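Local coordinates for protein STU0660 (Streptococcus thermophilus, PDB 3ZTH) that probably binds DNA as one of the large Csn2 proteins of CRISPR-mediated bacterial immunity, and carries bound magnesium ions, at residues A[33-36]-A[37-41]; A[46-49]-A[50-53]; A[97-100]-A[101-105]; A[245-248]-A[249-252]; A[291-294]-A[295-299]. All coordinates share one frame; numbering follows the deposited sequence.

Contact 1: residues A[33-36]-A[37-41]; sequences YTWQ and ILSWY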
# COMPACT_ATOMS: atom_id res chain seq x y z
N TYR A 33 -27.14 7.91 -20.63
CA TYR A 33 -25.93 7.69 -21.41
C TYR A 33 -25.24 9.03 -21.65
O TYR A 33 -24.03 9.15 -21.54
CB TYR A 33 -26.26 7.04 -22.75
CG TYR A 33 -25.08 7.02 -23.67
CD1 TYR A 33 -24.08 6.07 -23.53
CD2 TYR A 33 -24.92 8.01 -24.65
CE1 TYR A 33 -22.94 6.08 -24.35
CE2 TYR A 33 -23.79 8.04 -25.47
CZ TYR A 33 -22.80 7.07 -25.31
OH TYR A 33 -21.69 7.09 -26.12
N THR A 34 -26.03 10.04 -22.01
CA THR A 34 -25.50 11.36 -22.28
C THR A 34 -24.83 11.89 -21.01
O THR A 34 -23.74 12.47 -21.08
CB THR A 34 -26.62 12.30 -22.73
OG1 THR A 34 -27.30 11.72 -23.85
CG2 THR A 34 -26.05 13.65 -23.15
N TRP A 35 -25.46 11.67 -19.86
CA TRP A 35 -24.89 12.10 -18.59
C TRP A 35 -23.57 11.36 -18.30
O TRP A 35 -22.60 11.96 -17.85
CB TRP A 35 -25.85 11.85 -17.42
CG TRP A 35 -25.18 12.07 -16.10
CD1 TRP A 35 -24.85 13.28 -15.55
CD2 TRP A 35 -24.61 11.07 -15.24
NE1 TRP A 35 -24.10 13.09 -14.41
CE2 TRP A 35 -23.93 11.75 -14.20
CE3 TRP A 35 -24.59 9.67 -15.25
CZ2 TRP A 35 -23.25 11.08 -13.18
CZ3 TRP A 35 -23.91 9.00 -14.23
CH2 TRP A 35 -23.24 9.71 -13.21
N GLN A 36 -23.56 10.06 -18.54
CA GLN A 36 -22.37 9.25 -18.27
C GLN A 36 -21.16 9.71 -19.09
O GLN A 36 -20.05 9.76 -18.58
CB GLN A 36 -22.67 7.77 -18.57
CG GLN A 36 -21.57 6.78 -18.17
CD GLN A 36 -21.34 6.73 -16.67
OE1 GLN A 36 -20.50 7.45 -16.13
NE2 GLN A 36 -22.11 5.88 -15.98
N ILE A 37 -21.39 10.02 -20.35
CA ILE A 37 -20.32 10.48 -21.22
C ILE A 37 -19.84 11.85 -20.76
O ILE A 37 -18.64 12.10 -20.63
CB ILE A 37 -20.80 10.61 -22.68
CG1 ILE A 37 -21.14 9.24 -23.26
CG2 ILE A 37 -19.73 11.30 -23.50
CD1 ILE A 37 -19.91 8.35 -23.49
N LEU A 38 -20.79 12.76 -20.54
CA LEU A 38 -20.46 14.11 -20.09
C LEU A 38 -19.56 14.12 -18.86
O LEU A 38 -18.52 14.78 -18.84
CB LEU A 38 -21.75 14.88 -19.79
CG LEU A 38 -22.44 15.50 -21.00
CD1 LEU A 38 -23.82 15.99 -20.61
CD2 LEU A 38 -21.60 16.64 -21.51
N SER A 39 -19.96 13.38 -17.84
CA SER A 39 -19.18 13.35 -16.62
C SER A 39 -17.81 12.69 -16.82
O SER A 39 -16.83 13.12 -16.22
CB SER A 39 -19.96 12.62 -15.52
OG SER A 39 -20.14 11.26 -15.84
N TRP A 40 -17.75 11.66 -17.65
CA TRP A 40 -16.48 10.98 -17.89
C TRP A 40 -15.56 11.88 -18.69
O TRP A 40 -14.39 12.04 -18.36
CB TRP A 40 -16.71 9.68 -18.65
CG TRP A 40 -17.02 8.50 -17.76
CD1 TRP A 40 -17.35 8.54 -16.43
CD2 TRP A 40 -17.02 7.12 -18.14
NE1 TRP A 40 -17.56 7.26 -15.96
CE2 TRP A 40 -17.37 6.37 -16.99
CE3 TRP A 40 -16.77 6.44 -19.34
CZ2 TRP A 40 -17.46 4.97 -17.00
CZ3 TRP A 40 -16.87 5.05 -19.35
CH2 TRP A 40 -17.21 4.33 -18.19
N TYR A 41 -16.10 12.47 -19.75
CA TYR A 41 -15.35 13.34 -20.62
C TYR A 41 -14.76 14.54 -19.88
O TYR A 41 -13.55 14.78 -19.92
CB TYR A 41 -16.26 13.86 -21.73
CG TYR A 41 -15.53 14.42 -22.93
CD1 TYR A 41 -14.88 13.57 -23.83
CD2 TYR A 41 -15.54 15.79 -23.20
CE1 TYR A 41 -14.27 14.06 -24.97
CE2 TYR A 41 -14.93 16.30 -24.35
CZ TYR A 41 -14.30 15.43 -25.23
OH TYR A 41 -13.72 15.91 -26.39
O HOH W 1 -19.80 9.60 -13.62
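The side chain of Q36 reaches one turn forward along helix 28-43 and lays its amide over W40. CB lies against I37 N (3.1 Å), and CG, anti to the backbone N (chi1 -173°), less closely against the same atom (3.9 Å). The chain then folds at chi2, which carries the amide over the indole instead of away from the helix. CD stands 3.8 Å above the indole plane, shifted toward the rim, and the amide is inclined to the ring by 47°. OE1 at the tip lies 3.0 Å from W40 NE1, yet it sits above the ring face, where the indole N-H does not point. OE1 also takes a long, weak bond from a water that lies 2.8 Å from S39 OG and links the two side chains. The other end of Q36 is gripped too, its carbonyl O accepting from W40 N at 3.1 Å. One turn earlier, I37 CG1 lies over one face of the Y33 ring in a CH-pi contact, 3.8 Å from the centroid. W174 of the second subunit packs on Y33, Q36, I37 and W40. Along these turns one face of each of three rings is approached, by an aliphatic branch at Y33, an amide at W40 and, more distantly, the S39 hydroxyl at W35. Y33 OH and W35 NE1 bond to Q6 and D79, whereas the Q36-W40 approach is consistent with a polarisable ring face and not an N-H bond.

Contact 2: residues A[46-49]-A[50-53]; sequences KYSS and EDLS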
# COMPACT_ATOMS: atom_id res chain seq x y z
N LYS A 46 -10.27 8.12 -16.33
CA LYS A 46 -9.14 7.40 -16.92
C LYS A 46 -9.78 6.12 -17.45
O LYS A 46 -10.23 5.27 -16.68
CB LYS A 46 -8.08 7.10 -15.86
CG LYS A 46 -7.48 8.35 -15.23
CD LYS A 46 -6.84 8.05 -13.88
CE LYS A 46 -6.65 9.33 -13.07
NZ LYS A 46 -6.44 9.03 -11.62
N TYR A 47 -9.85 6.01 -18.77
CA TYR A 47 -10.49 4.88 -19.42
C TYR A 47 -9.76 3.55 -19.41
O TYR A 47 -8.58 3.47 -19.74
CB TYR A 47 -10.79 5.24 -20.87
CG TYR A 47 -11.47 6.57 -21.08
CD1 TYR A 47 -12.75 6.81 -20.57
CD2 TYR A 47 -10.87 7.56 -21.85
CE1 TYR A 47 -13.41 8.02 -20.83
CE2 TYR A 47 -11.52 8.76 -22.12
CZ TYR A 47 -12.79 8.98 -21.61
OH TYR A 47 -13.44 10.16 -21.89
N SER A 48 -10.48 2.49 -19.05
CA SER A 48 -9.92 1.15 -19.07
C SER A 48 -10.30 0.69 -20.47
O SER A 48 -11.03 1.39 -21.17
CB SER A 48 -10.59 0.25 -18.04
OG SER A 48 -11.92 -0.05 -18.41
N SER A 49 -9.83 -0.48 -20.88
CA SER A 49 -10.18 -0.97 -22.21
C SER A 49 -11.63 -1.45 -22.23
O SER A 49 -12.29 -1.41 -23.27
CB SER A 49 -9.23 -2.10 -22.64
OG SER A 49 -9.17 -3.11 -21.65
N GLU A 50 -12.14 -1.89 -21.09
CA GLU A 50 -13.53 -2.34 -21.03
C GLU A 50 -14.46 -1.13 -21.14
O GLU A 50 -15.62 -1.26 -21.54
CB GLU A 50 -13.81 -3.09 -19.72
CG GLU A 50 -13.18 -4.48 -19.62
CD GLU A 50 -11.75 -4.46 -19.08
OE1 GLU A 50 -10.91 -3.71 -19.61
OE2 GLU A 50 -11.47 -5.21 -18.12
N ASP A 51 -13.95 0.05 -20.79
CA ASP A 51 -14.75 1.26 -20.88
C ASP A 51 -14.88 1.67 -22.34
O ASP A 51 -15.93 2.15 -22.76
CB ASP A 51 -14.10 2.41 -20.12
CG ASP A 51 -14.06 2.19 -18.62
OD1 ASP A 51 -15.00 1.61 -18.06
OD2 ASP A 51 -13.08 2.63 -17.99
N LEU A 52 -13.82 1.48 -23.11
CA LEU A 52 -13.81 1.87 -24.52
C LEU A 52 -14.32 0.80 -25.48
O LEU A 52 -14.39 1.04 -26.69
CB LEU A 52 -12.40 2.31 -24.91
CG LEU A 52 -11.85 3.42 -24.01
CD1 LEU A 52 -10.38 3.65 -24.29
CD2 LEU A 52 -12.65 4.70 -24.22
N SER A 53 -14.70 -0.36 -24.95
CA SER A 53 -15.21 -1.47 -25.76
C SER A 53 -16.18 -1.00 -26.83
O SER A 53 -15.92 -1.16 -28.02
CB SER A 53 -15.93 -2.48 -24.87
OG SER A 53 -15.11 -2.86 -23.79
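Y47 enters the turn with its CB against L52, whose CG is 3.8 Å away, and the two side chains cross at about a right angle. L52 CD2 lies over one face of the Y47 ring in a CH-pi contact, 4.2 Å from the centroid and 26° off the normal. S48 comes next and does most of the polar work. Its backbone N gives a nearly straight bond to D51 OD2, 2.8 Å long at 169°, reaching the oxygen on its anti side and well out of the carboxylate plane. Its hydroxyl sits between the backbone N and the carbonyl carbon (chi1 70°), which turns OG toward the start of the helix: D51 N donates to S48 OG at 3.1 Å, and OG in turn gives a weak bond of 3.0 Å to D51 OD2. One carboxylate oxygen thus takes two donors from the same serine. S48 O adds weak bonds from D51 N and L52 N, as expected of a first turn that is only loosely bonded. S49 turns its hydroxyl to its neighbour, OG donating to E50 OE1 at 2.7 Å nearly in line with the C-O bond; the bend of E50 at chi2 brings the carboxylate back to it. The other D51 oxygen, OD1, bonds to S171 OG of the second subunit, and W174 NE1 of that subunit bonds to D51 O, so the turn is also part of a subunit interface. S48 at the N-cap and D51 three residues on exchange side-chain and backbone bonds as a capping box, which opens helix 49-52.

Contact 3: residues A[97-100]-A[101-105]; sequences LAQG and YLRKI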
# COMPACT_ATOMS: atom_id res chain seq x y z
N LEU A 97 -14.51 22.15 -4.71
CA LEU A 97 -14.81 23.56 -4.68
C LEU A 97 -14.19 24.17 -3.42
O LEU A 97 -13.56 25.22 -3.46
CB LEU A 97 -16.33 23.74 -4.69
CG LEU A 97 -16.94 25.12 -4.92
CD1 LEU A 97 -16.53 25.65 -6.28
CD2 LEU A 97 -18.44 25.02 -4.83
N ALA A 98 -14.37 23.49 -2.29
CA ALA A 98 -13.84 23.96 -1.01
C ALA A 98 -12.33 24.20 -1.04
O ALA A 98 -11.83 25.18 -0.48
CB ALA A 98 -14.18 22.94 0.09
N GLN A 99 -11.59 23.31 -1.70
CA GLN A 99 -10.16 23.47 -1.79
C GLN A 99 -9.83 24.81 -2.41
O GLN A 99 -9.06 25.60 -1.85
CB GLN A 99 -9.55 22.36 -2.63
CG GLN A 99 -8.03 22.35 -2.62
CD GLN A 99 -7.45 21.34 -3.59
OE1 GLN A 99 -6.29 20.96 -3.48
NE2 GLN A 99 -8.26 20.90 -4.55
N GLY A 100 -10.42 25.08 -3.57
CA GLY A 100 -10.17 26.34 -4.24
C GLY A 100 -10.67 27.55 -3.47
O GLY A 100 -10.07 28.63 -3.53
N TYR A 101 -11.77 27.38 -2.76
CA TYR A 101 -12.36 28.46 -1.98
C TYR A 101 -11.58 28.77 -0.70
O TYR A 101 -11.23 29.92 -0.44
CB TYR A 101 -13.80 28.11 -1.63
CG TYR A 101 -14.46 29.05 -0.64
CD1 TYR A 101 -14.69 30.39 -0.96
CD2 TYR A 101 -14.88 28.58 0.60
CE1 TYR A 101 -15.33 31.24 -0.06
CE2 TYR A 101 -15.52 29.42 1.51
CZ TYR A 101 -15.73 30.75 1.17
OH TYR A 101 -16.36 31.57 2.08
N LEU A 102 -11.33 27.74 0.10
CA LEU A 102 -10.60 27.93 1.35
C LEU A 102 -9.17 28.40 1.11
O LEU A 102 -8.59 29.06 1.97
CB LEU A 102 -10.61 26.64 2.17
CG LEU A 102 -11.98 26.21 2.68
CD1 LEU A 102 -11.84 24.90 3.43
CD2 LEU A 102 -12.56 27.28 3.59
N ARG A 103 -8.59 28.06 -0.04
CA ARG A 103 -7.23 28.50 -0.31
C ARG A 103 -7.17 30.01 -0.53
O ARG A 103 -6.15 30.63 -0.26
CB ARG A 103 -6.65 27.77 -1.53
CG ARG A 103 -6.08 26.41 -1.20
CD ARG A 103 -5.58 25.70 -2.43
NE ARG A 103 -4.94 24.43 -2.10
CZ ARG A 103 -4.50 23.55 -2.99
NH1 ARG A 103 -4.63 23.81 -4.29
NH2 ARG A 103 -3.93 22.42 -2.60
N LYS A 104 -8.26 30.58 -1.02
CA LYS A 104 -8.33 32.02 -1.26
C LYS A 104 -8.50 32.75 0.07
O LYS A 104 -7.94 33.83 0.29
CB LYS A 104 -9.50 32.36 -2.17
CG LYS A 104 -9.50 31.64 -3.52
CD LYS A 104 -8.62 32.33 -4.56
CE LYS A 104 -8.81 31.68 -5.93
NZ LYS A 104 -8.13 32.41 -7.04
N ILE A 105 -9.29 32.15 0.96
CA ILE A 105 -9.57 32.71 2.28
C ILE A 105 -8.38 32.66 3.22
O ILE A 105 -8.05 33.64 3.87
CB ILE A 105 -10.76 31.98 2.95
CG1 ILE A 105 -12.08 32.44 2.31
CG2 ILE A 105 -10.76 32.24 4.46
CD1 ILE A 105 -13.30 31.90 3.00
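Q99 and R103 are brought side by side by complementary torsions one turn apart: Q99 CG is anti to the backbone N (chi1 -173°), leaning along the helix toward R103, whereas R103 CG is anti to its own carbonyl carbon (chi1 -83°) and leans back. Both chains are extended beyond that point and run the same way off the helix surface. As a result the Q99 amide carbon CD comes to lie 3.6 Å above the centre of the R103 guanidinium, with the amide and guanidinium planes inclined by 53°, so the amide sits obliquely over the guanidinium face and does not stack on it. Closer to the backbone, R103 CG passes 3.2 Å from Q99 O, the same carbonyl that accepts from R103 N at 3.1 Å. The charge of R103 is answered elsewhere: NH2 forms a salt bridge with D152 and NE bonds to Y92 OH, which fixes the plane of the guanidinium from outside the helix turn. K104, bent at chi2, brings CG to 3.1 Å from G100 O, and its side chain touches Q194 and T195. The routine bonds Y101 N to L97 O (2.9 Å) and L102 N to A98 O (2.7 Å) complete the first turn of the helix, and L102 CG also lies close to A98 O. Helix 97-106 turns L97 into helix 177-192, against F184, M187, L188 and L191. D152, in helix 151-157, holds the arginine on a different flank, and Y101, L102 and I105 pack on N134, M129 and I133 of the third subunit.

Contact 4: residues A[245-248]-A[249-252]; sequences KIDE and ENSR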
# COMPACT_ATOMS: atom_id res chain seq x y z
N LYS A 245 -38.11 24.78 -16.22
CA LYS A 245 -38.42 26.21 -16.26
C LYS A 245 -38.16 26.74 -17.66
O LYS A 245 -37.05 26.62 -18.18
CB LYS A 245 -37.54 26.99 -15.27
CG LYS A 245 -37.64 26.54 -13.82
CD LYS A 245 -39.06 26.70 -13.29
CE LYS A 245 -39.21 26.08 -11.90
NZ LYS A 245 -40.60 26.16 -11.37
N ILE A 246 -39.18 27.32 -18.28
CA ILE A 246 -39.03 27.87 -19.63
C ILE A 246 -39.27 29.38 -19.67
O ILE A 246 -40.27 29.87 -19.16
CB ILE A 246 -40.02 27.20 -20.62
CG1 ILE A 246 -39.64 25.73 -20.82
CG2 ILE A 246 -40.03 27.94 -21.94
CD1 ILE A 246 -40.54 24.99 -21.78
N ASP A 247 -38.32 30.11 -20.26
CA ASP A 247 -38.44 31.56 -20.43
C ASP A 247 -37.77 31.94 -21.75
O ASP A 247 -37.19 31.07 -22.42
CB ASP A 247 -37.82 32.35 -19.26
CG ASP A 247 -36.33 32.11 -19.11
OD1 ASP A 247 -35.60 32.16 -20.13
OD2 ASP A 247 -35.87 31.91 -17.96
N GLU A 248 -37.84 33.21 -22.14
CA GLU A 248 -37.24 33.65 -23.39
C GLU A 248 -35.74 33.39 -23.51
O GLU A 248 -35.24 33.06 -24.58
CB GLU A 248 -37.49 35.15 -23.63
CG GLU A 248 -38.73 35.46 -24.47
CD GLU A 248 -38.71 34.79 -25.85
OE1 GLU A 248 -37.79 33.99 -26.15
OE2 GLU A 248 -39.64 35.07 -26.66
N GLU A 249 -35.02 33.52 -22.40
CA GLU A 249 -33.58 33.33 -22.41
C GLU A 249 -33.09 31.90 -22.53
O GLU A 249 -32.21 31.62 -23.35
CB GLU A 249 -32.97 33.96 -21.15
CG GLU A 249 -33.34 35.42 -20.99
CD GLU A 249 -33.18 36.20 -22.29
OE1 GLU A 249 -32.04 36.25 -22.81
OE2 GLU A 249 -34.19 36.75 -22.78
N ASN A 250 -33.64 30.99 -21.74
CA ASN A 250 -33.20 29.60 -21.73
C ASN A 250 -33.94 28.65 -22.67
O ASN A 250 -33.54 27.50 -22.84
CB ASN A 250 -33.28 29.03 -20.31
CG ASN A 250 -34.72 28.88 -19.81
OD1 ASN A 250 -35.69 28.95 -20.58
ND2 ASN A 250 -34.87 28.64 -18.51
N SER A 251 -35.02 29.13 -23.28
CA SER A 251 -35.82 28.31 -24.19
C SER A 251 -35.06 27.41 -25.18
O SER A 251 -35.32 26.21 -25.27
CB SER A 251 -36.77 29.22 -24.97
OG SER A 251 -37.74 28.45 -25.65
N ARG A 252 -34.14 28.00 -25.93
CA ARG A 252 -33.37 27.28 -26.93
C ARG A 252 -32.43 26.22 -26.34
O ARG A 252 -31.96 25.34 -27.05
CB ARG A 252 -32.56 28.28 -27.77
CG ARG A 252 -33.42 29.09 -28.74
CD ARG A 252 -32.60 30.09 -29.56
NE ARG A 252 -32.06 31.17 -28.73
CZ ARG A 252 -30.76 31.33 -28.45
NH1 ARG A 252 -29.86 30.48 -28.94
NH2 ARG A 252 -30.37 32.34 -27.68
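The D247 carboxylate and the N250 amide are stacked, their planes only 11° apart and their CG atoms 3.7 Å from each other, though the two side chains cross at about a right angle. Each flat group also bonds the backbone of the other residue through one oxygen. The carboxylate offers OD1 to N250 N, a 2.8 Å bond at 166° made on the syn side and moderately out of the carboxylate plane. In return N250 OD1 accepts from D247 N at 2.9 Å, the donor tilted from the amide plane. On the other branch of the amide, ND2 gives a weak bond of 3.0 Å to K245 O, so both ends of the amide have a partner, one of them weak, which probably limits its rotation. The two acceptors D247 OD1 and N250 OD1 stand 3.2 Å apart, an unfavourable approach that their backbone donors probably offset. Both side chains hold CG between the backbone N and the carbonyl carbon (chi1 62° for D247), which folds each group back over the main chain. S251 N closes the turn with a weak bond to D247 O, and S251 OG is bonded to Y265 O. K245 O is shared with Q22 NE2. This reciprocal exchange between residues three apart is of the kind found in a capping box, although no regularly bonded helix follows. It shapes the connection from strand 232-237 to strand 254-257. In this loop the K245 side chain lies about 6 Å from that of E212, a magnesium-binding residue whose ion is absent from this chain.

Contact 5: residues A[291-294]-A[295-299]; sequences MSLE and TVTPY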
# COMPACT_ATOMS: atom_id res chain seq x y z
N MSE A 291 -46.71 28.17 -19.87
CA MSE A 291 -46.91 27.14 -18.88
C MSE A 291 -47.33 25.82 -19.50
O MSE A 291 -46.93 24.75 -19.03
CB MSE A 291 -47.96 27.58 -17.88
CG MSE A 291 -47.44 28.60 -16.91
SE MSE A 291 -48.67 28.72 -15.47
CE MSE A 291 -50.04 29.81 -16.33
N SER A 292 -48.14 25.89 -20.54
CA SER A 292 -48.57 24.70 -21.23
C SER A 292 -47.32 24.06 -21.83
O SER A 292 -47.17 22.84 -21.83
CB SER A 292 -49.56 25.08 -22.34
OG SER A 292 -50.00 23.93 -23.04
N LEU A 293 -46.41 24.91 -22.30
CA LEU A 293 -45.16 24.48 -22.90
C LEU A 293 -44.24 23.80 -21.87
O LEU A 293 -43.50 22.86 -22.19
CB LEU A 293 -44.45 25.68 -23.53
CG LEU A 293 -43.10 25.47 -24.22
CD1 LEU A 293 -43.24 24.57 -25.46
CD2 LEU A 293 -42.55 26.84 -24.60
N GLU A 294 -44.30 24.27 -20.63
CA GLU A 294 -43.49 23.70 -19.56
C GLU A 294 -44.01 22.32 -19.15
O GLU A 294 -43.26 21.44 -18.77
CB GLU A 294 -43.51 24.61 -18.34
CG GLU A 294 -42.17 25.17 -17.97
CD GLU A 294 -42.27 26.33 -17.00
OE1 GLU A 294 -43.08 26.25 -16.04
OE2 GLU A 294 -41.53 27.33 -17.19
N THR A 295 -45.32 22.16 -19.25
CA THR A 295 -45.98 20.91 -18.90
C THR A 295 -45.74 19.79 -19.91
O THR A 295 -45.41 18.66 -19.54
CB THR A 295 -47.50 21.11 -18.81
OG1 THR A 295 -47.80 22.01 -17.74
CG2 THR A 295 -48.22 19.77 -18.61
N VAL A 296 -45.90 20.12 -21.18
CA VAL A 296 -45.80 19.16 -22.27
C VAL A 296 -44.43 18.84 -22.86
O VAL A 296 -44.21 17.72 -23.34
CB VAL A 296 -46.73 19.59 -23.43
CG1 VAL A 296 -46.55 18.65 -24.59
CG2 VAL A 296 -48.17 19.58 -22.97
N THR A 297 -43.52 19.80 -22.85
CA THR A 297 -42.20 19.57 -23.44
C THR A 297 -41.56 18.21 -23.13
O THR A 297 -41.02 17.56 -24.02
CB THR A 297 -41.22 20.68 -23.06
OG1 THR A 297 -41.65 21.90 -23.68
CG2 THR A 297 -39.84 20.34 -23.53
N PRO A 298 -41.59 17.78 -21.86
CA PRO A 298 -40.98 16.48 -21.53
C PRO A 298 -41.58 15.30 -22.30
O PRO A 298 -40.95 14.24 -22.43
CB PRO A 298 -41.21 16.37 -20.03
CG PRO A 298 -41.21 17.79 -19.59
CD PRO A 298 -42.04 18.47 -20.64
N TYR A 299 -42.79 15.47 -22.82
CA TYR A 299 -43.46 14.39 -23.55
C TYR A 299 -43.45 14.52 -25.07
O TYR A 299 -44.07 13.73 -25.75
CB TYR A 299 -44.91 14.27 -23.08
CG TYR A 299 -45.02 13.94 -21.62
CD1 TYR A 299 -44.70 12.66 -21.15
CD2 TYR A 299 -45.38 14.92 -20.70
CE1 TYR A 299 -44.75 12.37 -19.78
CE2 TYR A 299 -45.43 14.64 -19.33
CZ TYR A 299 -45.11 13.36 -18.88
OH TYR A 299 -45.14 13.09 -17.53
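L293 and T297 meet at a slant one turn apart, with the threonine turned in toward the helix and the leucine bent forward to it. T297 OG1 lies beside its own backbone N, anti to the carbonyl carbon (chi1 -67°), and from there gives a short 2.6 Å bond to L293 O. The backbone N of T297 donates to the same oxygen at 3.1 Å, so one carbonyl is gripped by two donors arriving from opposite faces of its plane. L293 CD1 lies alongside, 3.6 Å from T297 OG1. V296 stands on the next face of the turn and lays CG2 3.6 Å from S292 O, the carbonyl that its N uses at 3.1 Å. T295 N bonds to the carbonyl of the selenomethionine M291 at 3.1 Å. P298 has no N-H to continue the pattern, and its CD simply packs 3.7 Å from E294 O as the chain passes into a 3-10 segment. The extended E294 side chain carries OE2 to R290, in a salt bridge, and to I246 N, in a hydrogen bond. Helix 286-296 rests on helix 312-324 through S292, L293, T295 and V296, T297 reaches V254 and I256 of strand 254-257, and the helix end borders the magnesium site: the P298 side chain is about 4 Å from those of Q26 and D240.

How the contacts relate
Contact 5 is the most buried, resting on helix 312-324 and strand 254-257; the other four are partly buried. Contacts 1 and 2 adjoin in space as well as in sequence: W40 packs on D51 and Y47, and both contacts face W174 of the second subunit, one through inclined aromatic rings, the other through a helix start. Contacts 4 and 5 also touch, through I246 packed on L293; contact 5 borders the magnesium site, and contact 4 lies farther from a bound ion. Contact 3 stands apart, across the chain's centre from contacts 4 and 5. Aromatic faces dominate contact 1, side-chain-to-backbone exchange contacts 2 and 4, a guanidinium face contact 3, and a carbonyl that accepts two hydrogen bonds contact 5.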